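Mandelate racemase/muconate lactonizing protein (Alicyclobacillus acidocaldarius LAA1, PDB 3QLD) belongs to the mandelate racemase/muconate lactonizing branch of the enolase superfamily, pairing an N-terminal capping domain with a C-terminal TIM-barrel-like domain. Local coordinates at residues 8-20 / 326-338. Residues are numbered along the deposited sequence; the frame is centred on the assembly and turned at random. Where two conformers were deposited one is given.
Sequences LHRLSLPLKFPMR and PSDRYFEQDVLKE
Leu-13 lies across one face of the Phe-331 ring: its CD2 methyl sits 3.9 Å from the ring centroid, 15° off the normal, a CH-pi contact. Phe-331's neighbour Tyr-330 puts CB over the opposite face. Although Phe-331 sets off from its backbone away from 8-20, a chi1 of -55° sets CG beside the backbone N, and the end of the ring comes back to the strand. There Leu-15 CD2 meets Phe-331 CE1 at 3.6 Å, while Pro-14 O lies at the ring edge, in plane with it. Farther along, Leu-11 CD2 touches Val-335 CG1 at 3.8 Å, and Phe-368 of helix 362-368 packs against Leu-13. This is an interdomain seam of the enolase superfamily fold: a strand of the N-terminal capping domain runs over the loop between helix 303-313 and strand 347-349 of the barrel domain. Backbone polar contacts lie at and just before the corner at Lys-16 and Phe-17. Lys-16 N donates to Tyr-330 O at 3.1 Å, nearly straight at 171° but tilted from the carbonyl plane, and water 1 bridges Pro-14 O and Glu-332 N. Within the loop, Asp-334 OD1 accepts from Val-335 N and Gly-303 N, while OD2 takes the Ser-327 hydroxyl on its anti lone pair.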
# COMPACT_ATOMS: atom_id res chain seq x y z
N LEU A 8 13.18 18.22 -7.39
CA LEU A 8 11.94 17.55 -7.78
C LEU A 8 11.15 18.49 -8.58
O LEU A 8 10.90 19.65 -8.19
CB LEU A 8 11.14 17.12 -6.54
CG LEU A 8 11.91 16.31 -5.50
CD1 LEU A 8 11.06 16.07 -4.23
CD2 LEU A 8 12.15 15.01 -6.20
N HIS A 9 10.65 17.99 -9.69
CA HIS A 9 9.87 18.78 -10.56
C HIS A 9 8.49 18.15 -10.66
O HIS A 9 8.37 17.03 -11.12
CB HIS A 9 10.45 18.69 -11.98
CG HIS A 9 11.88 19.10 -12.07
ND1 HIS A 9 12.25 20.43 -12.24
CD2 HIS A 9 13.04 18.39 -12.00
CE1 HIS A 9 13.57 20.51 -12.29
NE2 HIS A 9 14.08 19.29 -12.12
N ARG A 10 7.46 18.91 -10.33
CA ARG A 10 6.07 18.52 -10.58
C ARG A 10 5.56 19.09 -11.89
O ARG A 10 5.52 20.32 -12.09
CB ARG A 10 5.15 18.92 -9.41
CG ARG A 10 3.90 18.06 -9.42
CD ARG A 10 3.00 18.52 -8.29
NE ARG A 10 1.73 17.87 -8.43
CZ ARG A 10 1.00 17.49 -7.40
NH1 ARG A 10 -0.15 16.86 -7.61
NH2 ARG A 10 1.47 17.73 -6.19
N LEU A 11 5.17 18.20 -12.80
CA LEU A 11 4.87 18.57 -14.15
C LEU A 11 3.39 18.35 -14.45
O LEU A 11 2.73 17.46 -13.87
CB LEU A 11 5.71 17.74 -15.12
CG LEU A 11 7.08 18.26 -15.57
CD1 LEU A 11 7.97 18.67 -14.47
CD2 LEU A 11 7.76 17.25 -16.49
N SER A 12 2.87 19.17 -15.36
CA SER A 12 1.56 18.93 -15.92
C SER A 12 1.69 19.04 -17.44
O SER A 12 1.96 20.14 -17.92
CB SER A 12 0.58 19.96 -15.43
OG SER A 12 -0.71 19.65 -15.97
N LEU A 13 1.53 17.93 -18.18
CA LEU A 13 1.73 17.92 -19.65
C LEU A 13 0.39 17.81 -20.41
O LEU A 13 -0.36 16.86 -20.22
CB LEU A 13 2.63 16.75 -20.09
CG LEU A 13 4.15 16.75 -19.93
CD1 LEU A 13 4.49 16.57 -18.47
CD2 LEU A 13 4.73 15.60 -20.74
N PRO A 14 0.11 18.76 -21.30
CA PRO A 14 -1.13 18.56 -22.05
C PRO A 14 -1.07 17.32 -22.96
O PRO A 14 -0.06 17.04 -23.62
CB PRO A 14 -1.23 19.83 -22.90
CG PRO A 14 -0.48 20.85 -22.14
CD PRO A 14 0.70 20.08 -21.58
N LEU A 15 -2.19 16.59 -22.97
CA LEU A 15 -2.35 15.40 -23.80
C LEU A 15 -2.96 15.79 -25.15
O LEU A 15 -3.76 16.72 -25.20
CB LEU A 15 -3.26 14.43 -23.08
CG LEU A 15 -2.72 13.87 -21.76
CD1 LEU A 15 -3.88 13.40 -20.94
CD2 LEU A 15 -1.75 12.74 -22.01
N LYS A 16 -2.60 15.09 -26.23
CA LYS A 16 -3.21 15.34 -27.56
C LYS A 16 -4.76 15.32 -27.52
O LYS A 16 -5.44 16.16 -28.16
CB LYS A 16 -2.68 14.33 -28.59
CG LYS A 16 -1.27 14.67 -29.19
CD LYS A 16 -1.27 14.62 -30.75
CE LYS A 16 -0.11 13.79 -31.34
NZ LYS A 16 1.15 14.54 -31.71
N PHE A 17 -5.34 14.38 -26.78
CA PHE A 17 -6.80 14.39 -26.52
C PHE A 17 -7.01 13.77 -25.14
O PHE A 17 -6.09 13.17 -24.61
CB PHE A 17 -7.53 13.58 -27.61
CG PHE A 17 -7.06 12.17 -27.73
CD1 PHE A 17 -7.70 11.16 -27.02
CD2 PHE A 17 -5.98 11.85 -28.56
CE1 PHE A 17 -7.27 9.82 -27.12
CE2 PHE A 17 -5.54 10.54 -28.66
CZ PHE A 17 -6.20 9.51 -27.92
N PRO A 18 -8.22 13.93 -24.55
CA PRO A 18 -8.44 13.35 -23.24
C PRO A 18 -8.23 11.84 -23.16
O PRO A 18 -8.72 11.11 -23.99
CB PRO A 18 -9.90 13.72 -22.94
CG PRO A 18 -10.05 15.06 -23.60
CD PRO A 18 -9.30 14.87 -24.91
N MSE A 19 -7.46 11.41 -22.16
CA MSE A 19 -7.20 10.00 -21.83
C MSE A 19 -8.29 9.49 -20.92
O MSE A 19 -8.88 10.25 -20.16
CB MSE A 19 -5.81 9.82 -21.14
CG MSE A 19 -5.74 10.07 -19.60
SE MSE A 19 -3.92 9.84 -18.75
CE MSE A 19 -4.38 9.72 -16.87
N ARG A 20 -8.56 8.18 -21.02
CA ARG A 20 -9.58 7.52 -20.19
C ARG A 20 -9.22 7.38 -18.67
O ARG A 20 -8.24 6.72 -18.30
CB ARG A 20 -9.89 6.14 -20.82
CG ARG A 20 -10.94 6.13 -21.97
CD ARG A 20 -12.37 5.80 -21.47
NE ARG A 20 -12.54 4.45 -20.91
CZ ARG A 20 -12.62 4.14 -19.60
NH1 ARG A 20 -12.54 5.09 -18.67
NH2 ARG A 20 -12.78 2.87 -19.22
N PRO A 326 5.43 5.20 -29.22
CA PRO A 326 6.09 6.50 -29.49
C PRO A 326 5.47 7.67 -28.72
O PRO A 326 4.23 7.69 -28.51
CB PRO A 326 5.87 6.69 -31.00
CG PRO A 326 5.68 5.29 -31.54
CD PRO A 326 4.81 4.64 -30.44
N SER A 327 6.33 8.64 -28.33
CA SER A 327 5.95 9.87 -27.60
C SER A 327 4.72 10.51 -28.17
O SER A 327 3.86 11.01 -27.46
CB SER A 327 7.04 10.96 -27.79
OG SER A 327 8.25 10.62 -27.19
N ASP A 328 4.69 10.55 -29.50
CA ASP A 328 3.73 11.38 -30.17
C ASP A 328 2.30 10.82 -30.13
O ASP A 328 1.37 11.54 -30.44
CB ASP A 328 4.19 11.70 -31.60
CG ASP A 328 4.22 10.47 -32.52
OD1 ASP A 328 3.78 9.36 -32.12
OD2 ASP A 328 4.70 10.62 -33.67
N ARG A 329 2.13 9.55 -29.72
CA ARG A 329 0.77 8.99 -29.62
C ARG A 329 0.04 9.69 -28.46
O ARG A 329 -1.21 9.71 -28.38
CB ARG A 329 0.79 7.46 -29.42
CG ARG A 329 1.27 6.67 -30.68
CD ARG A 329 0.51 5.32 -30.90
NE ARG A 329 -0.94 5.43 -30.67
CZ ARG A 329 -1.91 5.07 -31.53
NH1 ARG A 329 -1.61 4.54 -32.72
NH2 ARG A 329 -3.20 5.25 -31.19
N TYR A 330 0.84 10.30 -27.59
CA TYR A 330 0.34 10.78 -26.31
C TYR A 330 0.47 12.32 -26.14
O TYR A 330 -0.47 12.96 -25.65
CB TYR A 330 0.99 10.00 -25.14
CG TYR A 330 1.21 8.46 -25.21
CD1 TYR A 330 0.13 7.51 -25.21
CD2 TYR A 330 2.51 7.94 -25.16
CE1 TYR A 330 0.40 6.05 -25.21
CE2 TYR A 330 2.77 6.54 -25.15
CZ TYR A 330 1.74 5.59 -25.16
OH TYR A 330 2.13 4.23 -25.13
N PHE A 331 1.61 12.91 -26.58
CA PHE A 331 1.91 14.34 -26.34
C PHE A 331 2.35 15.16 -27.56
O PHE A 331 3.30 14.78 -28.22
CB PHE A 331 3.06 14.45 -25.36
CG PHE A 331 2.84 13.73 -24.07
CD1 PHE A 331 1.97 14.25 -23.12
CD2 PHE A 331 3.56 12.56 -23.76
CE1 PHE A 331 1.77 13.60 -21.90
CE2 PHE A 331 3.39 11.90 -22.53
CZ PHE A 331 2.46 12.43 -21.60
N GLU A 332 1.72 16.33 -27.78
CA GLU A 332 2.22 17.34 -28.73
C GLU A 332 3.69 17.68 -28.43
O GLU A 332 4.48 17.81 -29.34
CB GLU A 332 1.36 18.64 -28.71
CG GLU A 332 1.80 19.82 -29.71
CD GLU A 332 2.78 20.89 -29.11
OE1 GLU A 332 2.68 21.25 -27.92
OE2 GLU A 332 3.66 21.38 -29.85
N GLN A 333 4.02 17.83 -27.14
CA GLN A 333 5.33 18.23 -26.71
C GLN A 333 5.66 17.48 -25.41
O GLN A 333 4.93 17.62 -24.41
CB GLN A 333 5.34 19.74 -26.42
CG GLN A 333 6.57 20.22 -25.69
CD GLN A 333 7.75 20.35 -26.62
OE1 GLN A 333 7.73 21.22 -27.52
NE2 GLN A 333 8.76 19.49 -26.45
N ASP A 334 6.74 16.71 -25.45
CA ASP A 334 7.26 15.86 -24.37
C ASP A 334 8.54 16.49 -23.77
O ASP A 334 8.96 17.57 -24.20
CB ASP A 334 7.53 14.47 -24.99
CG ASP A 334 7.60 13.33 -23.96
OD1 ASP A 334 7.64 13.61 -22.77
OD2 ASP A 334 7.68 12.13 -24.36
N VAL A 335 9.15 15.86 -22.79
CA VAL A 335 10.28 16.45 -22.07
C VAL A 335 11.68 16.08 -22.63
O VAL A 335 12.71 16.36 -22.01
CB VAL A 335 10.19 16.10 -20.56
CG1 VAL A 335 8.75 16.33 -20.08
CG2 VAL A 335 10.56 14.65 -20.35
N LEU A 336 11.69 15.50 -23.82
CA LEU A 336 12.95 15.16 -24.51
C LEU A 336 13.16 16.07 -25.71
O LEU A 336 12.21 16.50 -26.32
CB LEU A 336 12.94 13.71 -24.97
CG LEU A 336 12.68 12.64 -23.86
CD1 LEU A 336 12.72 11.27 -24.54
CD2 LEU A 336 13.76 12.75 -22.80
N LYS A 337 14.40 16.38 -26.02
CA LYS A 337 14.72 17.24 -27.19
C LYS A 337 14.23 16.55 -28.48
O LYS A 337 13.66 17.17 -29.39
CB LYS A 337 16.24 17.50 -27.25
CG LYS A 337 16.87 18.19 -26.02
CD LYS A 337 18.43 17.96 -26.01
CE LYS A 337 19.14 18.81 -24.91
NZ LYS A 337 20.61 18.44 -24.75
N GLU A 338 14.38 15.24 -28.50
CA GLU A 338 14.01 14.34 -29.60
C GLU A 338 13.01 13.25 -29.14
O GLU A 338 13.43 12.36 -28.37
CB GLU A 338 15.27 13.61 -30.06
CG GLU A 338 16.29 14.56 -30.75
CD GLU A 338 15.70 15.08 -32.04
OE1 GLU A 338 15.54 14.24 -32.97
OE2 GLU A 338 15.32 16.28 -32.09
O HOH W 1 -0.52 17.25 -26.27